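Local coordinates for XRE family transcriptional regulator (Enterobacter cloacae subsp. cloacae, PDB 6B8W), which probably binds DNA as a transcription factor, its cupin domain, the part in this chain, having a manganese site, at residues E41-I46 against H75-S80; R59-Y62 against G66-F69. All blocks are in the same frame, centred on the assembly; numbering follows the deposited sequence.

How the contacts relate
Contact 1 lies deep in the barrel, where all four touching residues are buried, whereas contact 2 sits farther from the centre of the chain and is only partly buried, with Arg59 exposed. Each brings a strand of the five-stranded sheet against one of the four-stranded sheet: 40-47 with 75-78 in contact 1, 66-70 with 57-61 in contact 2. Their centres are 7 Å apart, and the two five-stranded-sheet members are antiparallel neighbours, probably bonded from Glu41 O to Phe69 N and from Val43 O to Val67 N. The chemistry follows depth: polar metal-site side chains inside, aliphatic packing under an arginine at the exposed edge of contact 2.

Contact 1. Residues E41-I46 against H75-S80; sequences EHVVVI and HAYRNS
Glu41 meets His75 and Tyr77 through polar groups gathered in the buried interior between two strands. Tyr77 OH donates to Glu41 OE2 at 2.6 Å, using the syn lone pair of that oxygen; OE2 lies in the plane of the tyrosine ring, at its edge. Ser89 is a second partner of OE2, which helps fix the carboxylate. His75 NE2 is shared between two weak, bent bonds: one to Glu41 OE1, 2.9 Å away with carboxylate and imidazole planes 78° apart, the other to Tyr77 OH, which lies in the imidazole plane. The ring is held chiefly through ND1, bonded to the backbone carbonyl of Lys73. Glutamate suits its place by reach: with CG anti to the backbone N (chi1 177°), the extended side chain carries the carboxylate out to meet His75 and Tyr77, which reach in from a strand whose axis comes no closer than 11.3 Å.

Apolar contact is slighter. Val43 CG2 touches Tyr77 CE2 at the ring edge, 3.9 Å away, a small branched residue beside the phenol.

Among aromatic neighbours, Phe87 meets Tyr77, and Phe69 packs edge-to-face with His75.

Glu41, His75 and Tyr77 are manganese ligands in a structure of this protein, though no metal is bound to this chain; their place inside the barrel is that of the cupin metal site, but the tyrosine departs from the classical histidines plus glutamate.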
ATOM      1  N   GLU A  41     -11.980  -3.216   2.788  1.00 25.24           N
ATOM      2  CA  GLU A  41     -11.130  -2.878   1.675  1.00 25.75           C
ATOM      3  C   GLU A  41     -10.564  -1.447   1.821  1.00 25.77           C
ATOM      4  O   GLU A  41     -11.250  -0.531   2.304  1.00 25.47           O
ATOM      5  CB  GLU A  41     -11.859  -3.042   0.332  1.00 26.60           C
ATOM      6  CG  GLU A  41     -11.003  -2.625  -0.865  1.00 27.27           C
ATOM      7  CD  GLU A  41     -11.531  -3.010  -2.245  1.00 28.71           C
ATOM      8  OE1 GLU A  41     -12.584  -3.689  -2.361  1.00 30.01           O
ATOM      9  OE2 GLU A  41     -10.862  -2.611  -3.242  1.00 28.56           O
ATOM     10  N   HIS A  42      -9.290  -1.290   1.454  1.00 25.03           N
ATOM     11  CA  HIS A  42      -8.647   0.025   1.391  1.00 24.95           C
ATOM     12  C   HIS A  42      -8.202   0.187  -0.062  1.00 24.98           C
ATOM     13  O   HIS A  42      -7.652  -0.731  -0.652  1.00 26.83           O
ATOM     14  CB  HIS A  42      -7.371   0.138   2.251  1.00 25.54           C
ATOM     15  CG  HIS A  42      -7.590   0.145   3.730  1.00 26.70           C
ATOM     16  ND1 HIS A  42      -7.828  -1.002   4.454  1.00 27.08           N
ATOM     17  CD2 HIS A  42      -7.531   1.156   4.636  1.00 27.24           C
ATOM     18  CE1 HIS A  42      -7.935  -0.698   5.737  1.00 27.87           C
ATOM     19  NE2 HIS A  42      -7.759   0.605   5.875  1.00 27.50           N
ATOM     20  N   VAL A  43      -8.451   1.349  -0.628  1.00 24.09           N
ATOM     21  CA  VAL A  43      -7.948   1.698  -1.945  1.00 24.02           C
ATOM     22  C   VAL A  43      -7.048   2.908  -1.723  1.00 23.87           C
ATOM     23  O   VAL A  43      -7.434   3.849  -1.000  1.00 23.25           O
ATOM     24  CB  VAL A  43      -9.076   2.063  -2.916  1.00 24.67           C
ATOM     25  CG1 VAL A  43      -8.543   2.761  -4.162  1.00 25.39           C
ATOM     26  CG2 VAL A  43      -9.841   0.808  -3.314  1.00 24.97           C
ATOM     27  N   VAL A  44      -5.847   2.851  -2.295  0.60 23.85           N
ATOM     28  CA  VAL A  44      -4.885   3.949  -2.259  0.60 23.86           C
ATOM     29  C   VAL A  44      -4.409   4.156  -3.687  0.60 23.66           C
ATOM     30  O   VAL A  44      -3.990   3.201  -4.348  0.60 23.80           O
ATOM     31  CB  VAL A  44      -3.661   3.635  -1.373  0.60 25.02           C
ATOM     32  CG1 VAL A  44      -2.641   4.771  -1.440  0.60 25.59           C
ATOM     33  CG2 VAL A  44      -4.090   3.385   0.064  0.60 25.61           C
ATOM     34  N   VAL A  45      -4.499   5.383  -4.181  1.00 23.46           N
ATOM     35  CA  VAL A  45      -4.034   5.685  -5.542  1.00 24.23           C
ATOM     36  C   VAL A  45      -2.522   5.881  -5.520  1.00 25.05           C
ATOM     37  O   VAL A  45      -1.996   6.569  -4.659  1.00 24.87           O
ATOM     38  CB  VAL A  45      -4.747   6.928  -6.112  1.00 24.22           C
ATOM     39  CG1 VAL A  45      -4.201   7.324  -7.479  1.00 25.01           C
ATOM     40  CG2 VAL A  45      -6.246   6.651  -6.226  1.00 24.52           C
ATOM     41  N   ILE A  46      -1.839   5.265  -6.477  1.00 26.59           N
ATOM     42  CA  ILE A  46      -0.387   5.351  -6.586  1.00 28.56           C
ATOM     43  C   ILE A  46      -0.034   6.394  -7.632  1.00 28.88           C
ATOM     44  O   ILE A  46       0.731   7.309  -7.348  1.00 28.51           O
ATOM     45  CB  ILE A  46       0.230   3.982  -6.944  1.00 28.92           C
ATOM     46  CG1 ILE A  46      -0.230   2.908  -5.946  1.00 28.57           C
ATOM     47  CG2 ILE A  46       1.740   4.074  -7.007  1.00 29.93           C
ATOM     48  CD1 ILE A  46      -0.059   3.251  -4.487  1.00 29.01           C
ATOM     49  N   HIS A  75     -19.446  -1.841  -5.102  1.00 25.82           N
ATOM     50  CA  HIS A  75     -18.623  -0.661  -5.355  1.00 25.31           C
ATOM     51  C   HIS A  75     -18.018  -0.814  -6.721  1.00 24.68           C
ATOM     52  O   HIS A  75     -18.081  -1.905  -7.297  1.00 24.47           O
ATOM     53  CB  HIS A  75     -17.561  -0.440  -4.268  1.00 24.92           C
ATOM     54  CG  HIS A  75     -16.643  -1.596  -4.028  1.00 24.28           C
ATOM     55  ND1 HIS A  75     -17.006  -2.690  -3.267  1.00 24.79           N
ATOM     56  CD2 HIS A  75     -15.343  -1.787  -4.362  1.00 24.09           C
ATOM     57  CE1 HIS A  75     -15.976  -3.522  -3.184  1.00 24.68           C
ATOM     58  NE2 HIS A  75     -14.960  -2.998  -3.842  1.00 23.70           N
ATOM     59  N   ALA A  76     -17.446   0.273  -7.229  1.00 23.45           N
ATOM     60  CA  ALA A  76     -16.922   0.276  -8.568  1.00 23.49           C
ATOM     61  C   ALA A  76     -15.699   1.144  -8.679  1.00 23.31           C
ATOM     62  O   ALA A  76     -15.481   2.038  -7.871  1.00 23.36           O
ATOM     63  CB  ALA A  76     -17.994   0.737  -9.538  1.00 24.51           C
ATOM     64  N   TYR A  77     -14.903   0.859  -9.696  1.00 23.76           N
ATOM     65  CA  TYR A  77     -13.671   1.551  -9.938  1.00 25.07           C
ATOM     66  C   TYR A  77     -13.749   2.047 -11.368  1.00 24.40           C
ATOM     67  O   TYR A  77     -14.071   1.278 -12.252  1.00 25.38           O
ATOM     68  CB  TYR A  77     -12.483   0.575  -9.813  1.00 25.86           C
ATOM     69  CG  TYR A  77     -12.484  -0.324  -8.582  1.00 27.00           C
ATOM     70  CD1 TYR A  77     -13.225  -1.491  -8.557  1.00 28.64           C
ATOM     71  CD2 TYR A  77     -11.683  -0.050  -7.486  1.00 28.44           C
ATOM     72  CE1 TYR A  77     -13.216  -2.336  -7.453  1.00 29.89           C
ATOM     73  CE2 TYR A  77     -11.653  -0.899  -6.377  1.00 28.23           C
ATOM     74  CZ  TYR A  77     -12.427  -2.035  -6.365  1.00 28.77           C
ATOM     75  OH  TYR A  77     -12.422  -2.905  -5.279  1.00 30.04           O
ATOM     76  N   ARG A  78     -13.406   3.305 -11.597  1.00 24.07           N
ATOM     77  CA  ARG A  78     -13.498   3.859 -12.932  1.00 25.27           C
ATOM     78  C   ARG A  78     -12.360   4.823 -13.210  1.00 25.67           C
ATOM     79  O   ARG A  78     -11.943   5.569 -12.328  1.00 25.43           O
ATOM     80  CB  ARG A  78     -14.859   4.550 -13.106  1.00 24.74           C
ATOM     81  CG  ARG A  78     -15.175   5.020 -14.521  1.00 25.57           C
ATOM     82  CD  ARG A  78     -16.604   5.545 -14.642  1.00 26.14           C
ATOM     83  NE  ARG A  78     -16.822   6.741 -13.834  1.00 26.55           N
ATOM     84  CZ  ARG A  78     -17.992   7.366 -13.676  1.00 27.41           C
ATOM     85  NH1 ARG A  78     -19.101   6.924 -14.265  1.00 27.52           N
ATOM     86  NH2 ARG A  78     -18.049   8.473 -12.941  1.00 28.03           N
ATOM     87  N   ASN A  79     -11.868   4.783 -14.452  1.00 26.17           N
ATOM     88  CA  ASN A  79     -10.831   5.696 -14.910  1.00 26.13           C
ATOM     89  C   ASN A  79     -11.430   6.604 -15.962  1.00 26.62           C
ATOM     90  O   ASN A  79     -11.703   6.157 -17.072  1.00 27.53           O
ATOM     91  CB  ASN A  79      -9.660   4.934 -15.516  1.00 26.28           C
ATOM     92  CG  ASN A  79      -8.489   5.845 -15.861  1.00 27.06           C
ATOM     93  OD1 ASN A  79      -8.601   7.064 -15.763  1.00 27.11           O
ATOM     94  ND2 ASN A  79      -7.364   5.258 -16.267  1.00 26.91           N
ATOM     95  N   SER A  80     -11.672   7.861 -15.597  1.00 26.76           N
ATOM     96  CA  SER A  80     -12.189   8.873 -16.530  1.00 28.89           C
ATOM     97  C   SER A  80     -11.114   9.853 -17.006  1.00 28.91           C
ATOM     98  O   SER A  80     -11.442  10.844 -17.662  1.00 28.69           O
ATOM     99  CB  SER A  80     -13.364   9.622 -15.933  1.00 28.69           C
ATOM    100  OG  SER A  80     -14.465   8.770 -15.829  1.00 27.76           O
TER

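Contact 2. Residues R59-Y62 against G66-F69; sequences RTLY and GVRF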
ATOM      1  N   ARG A  59     -16.580   9.438  -6.240  1.00 29.45           N
ATOM      2  CA  ARG A  59     -15.603  10.419  -5.736  1.00 30.81           C
ATOM      3  C   ARG A  59     -14.312  10.195  -6.524  1.00 28.68           C
ATOM      4  O   ARG A  59     -14.062   9.091  -6.996  1.00 27.14           O
ATOM      5  CB  ARG A  59     -15.311  10.265  -4.239  1.00 32.93           C
ATOM      6  CG  ARG A  59     -14.416   9.067  -3.895  1.00 34.49           C
ATOM      7  CD  ARG A  59     -14.217   8.922  -2.391  1.00 36.96           C
ATOM      8  NE  ARG A  59     -15.413   8.392  -1.734  1.00 39.13           N
ATOM      9  CZ  ARG A  59     -15.533   8.229  -0.418  1.00 42.65           C
ATOM     10  NH1 ARG A  59     -14.530   8.576   0.401  1.00 44.14           N
ATOM     11  NH2 ARG A  59     -16.656   7.728   0.088  1.00 43.88           N
ATOM     12  N   THR A  60     -13.500  11.237  -6.633  1.00 28.15           N
ATOM     13  CA  THR A  60     -12.214  11.167  -7.312  1.00 27.67           C
ATOM     14  C   THR A  60     -11.101  11.142  -6.267  1.00 27.32           C
ATOM     15  O   THR A  60     -11.138  11.899  -5.298  1.00 27.08           O
ATOM     16  CB  THR A  60     -12.017  12.359  -8.259  1.00 29.10           C
ATOM     17  OG1 THR A  60     -13.100  12.386  -9.193  1.00 29.17           O
ATOM     18  CG2 THR A  60     -10.713  12.247  -9.015  1.00 28.26           C
ATOM     19  N   LEU A  61     -10.170  10.218  -6.447  1.00 26.34           N
ATOM     20  CA  LEU A  61      -8.994  10.065  -5.579  1.00 27.66           C
ATOM     21  C   LEU A  61      -7.732  10.320  -6.375  1.00 27.17           C
ATOM     22  O   LEU A  61      -7.584   9.813  -7.492  1.00 27.94           O
ATOM     23  CB  LEU A  61      -8.953   8.664  -5.021  1.00 27.51           C
ATOM     24  CG  LEU A  61     -10.090   8.287  -4.071  1.00 29.21           C
ATOM     25  CD1 LEU A  61     -10.005   6.805  -3.770  1.00 30.30           C
ATOM     26  CD2 LEU A  61     -10.043   9.085  -2.779  1.00 30.80           C
ATOM     27  N   TYR A  62      -6.822  11.105  -5.797  1.00 27.43           N
ATOM     28  CA  TYR A  62      -5.551  11.449  -6.419  1.00 27.79           C
ATOM     29  C   TYR A  62      -4.422  10.655  -5.711  1.00 27.10           C
ATOM     30  O   TYR A  62      -4.678  10.025  -4.671  1.00 26.36           O
ATOM     31  CB  TYR A  62      -5.328  12.967  -6.344  1.00 29.80           C
ATOM     32  CG  TYR A  62      -6.354  13.729  -7.144  1.00 31.04           C
ATOM     33  CD1 TYR A  62      -6.203  13.912  -8.524  1.00 31.41           C
ATOM     34  CD2 TYR A  62      -7.503  14.219  -6.538  1.00 32.06           C
ATOM     35  CE1 TYR A  62      -7.168  14.575  -9.261  1.00 32.90           C
ATOM     36  CE2 TYR A  62      -8.461  14.897  -7.265  1.00 33.59           C
ATOM     37  CZ  TYR A  62      -8.292  15.070  -8.615  1.00 33.99           C
ATOM     38  OH  TYR A  62      -9.257  15.728  -9.309  1.00 37.96           O
ATOM     39  N   GLY A  66      -6.656   7.905  -0.239  1.00 29.97           N
ATOM     40  CA  GLY A  66      -7.279   6.616  -0.068  1.00 29.34           C
ATOM     41  C   GLY A  66      -8.618   6.637   0.622  1.00 29.11           C
ATOM     42  O   GLY A  66      -9.056   7.663   1.117  1.00 29.94           O
ATOM     43  N   VAL A  67      -9.264   5.481   0.633  1.00 28.02           N
ATOM     44  CA  VAL A  67     -10.548   5.319   1.273  1.00 28.08           C
ATOM     45  C   VAL A  67     -10.632   3.912   1.828  1.00 27.63           C
ATOM     46  O   VAL A  67     -10.153   2.957   1.198  1.00 27.09           O
ATOM     47  CB  VAL A  67     -11.714   5.620   0.294  1.00 28.75           C
ATOM     48  CG1 VAL A  67     -11.632   4.770  -0.968  1.00 27.94           C
ATOM     49  CG2 VAL A  67     -13.067   5.433   0.979  1.00 29.48           C
ATOM     50  N   ARG A  68     -11.211   3.801   3.020  1.00 27.89           N
ATOM     51  CA  ARG A  68     -11.427   2.533   3.701  1.00 27.22           C
ATOM     52  C   ARG A  68     -12.921   2.295   3.703  1.00 27.06           C
ATOM     53  O   ARG A  68     -13.684   3.180   4.089  1.00 25.76           O
ATOM     54  CB  ARG A  68     -10.948   2.638   5.133  1.00 28.69           C
ATOM     55  CG  ARG A  68     -11.054   1.376   5.967  1.00 28.62           C
ATOM     56  CD  ARG A  68     -10.759   1.759   7.400  1.00 30.43           C
ATOM     57  NE  ARG A  68     -10.674   0.661   8.350  1.00 31.20           N
ATOM     58  CZ  ARG A  68     -11.716   0.035   8.897  1.00 33.26           C
ATOM     59  NH1 ARG A  68     -12.964   0.326   8.529  1.00 32.64           N
ATOM     60  NH2 ARG A  68     -11.501  -0.922   9.797  1.00 33.07           N
ATOM     61  N   PHE A  69     -13.352   1.092   3.319  1.00 26.36           N
ATOM     62  CA  PHE A  69     -14.776   0.826   3.247  1.00 25.88           C
ATOM     63  C   PHE A  69     -15.111  -0.654   3.320  1.00 25.69           C
ATOM     64  O   PHE A  69     -14.224  -1.522   3.289  1.00 25.49           O
ATOM     65  CB  PHE A  69     -15.330   1.430   1.957  1.00 26.20           C
ATOM     66  CG  PHE A  69     -14.674   0.886   0.715  1.00 25.23           C
ATOM     67  CD1 PHE A  69     -13.491   1.433   0.234  1.00 25.17           C
ATOM     68  CD2 PHE A  69     -15.222  -0.196   0.049  1.00 25.70           C
ATOM     69  CE1 PHE A  69     -12.876   0.912  -0.899  1.00 24.90           C
ATOM     70  CE2 PHE A  69     -14.626  -0.717  -1.091  1.00 25.06           C
ATOM     71  CZ  PHE A  69     -13.453  -0.166  -1.569  1.00 25.00           C
TER
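Strands 59-61 and 66-69 run at 126° to each other with axes 8.6 Å apart at closest, and no hydrogen bond joins them, so side chains make the contact. Val67 is at the centre, dividing its two methyls between two partners. CG1 meets Leu61 CD1 at 3.8 Å, the two side chains crossing at about a right angle. CG2, placed anti to the backbone N, instead lies over one face of the Arg59 guanidinium, 3.5 Å from NH1 and 4.0 Å from CZ. A beta-branched valine suits this place because its short fork serves both neighbours at once. Arginine suits the exposed margin: its chain bends at chi3 (74°), laying the flat charged group over the methyl. Leucine fills the buried side, where its branched chain is long enough to reach Val67 from its own strand; its CD2 also comes within 4.3 Å of Gly66 O, a looser approach to the backbone.

Around this pair, strand 50-54, the sheet neighbour of 57-61, touches Leu61 through Met52 and Val67 through Ile54, while Leu61 also reaches Val45 of strand 40-47. Backbone hydrogen bonds join Arg59 to Met52 and Leu61 to Leu50 in the four-stranded sheet, and strand 66-70 pairs with strand 40-47 in the five-stranded one. The contact thus joins an edge strand of each sheet, 57-61 and 66-70, which follow each other in the chain.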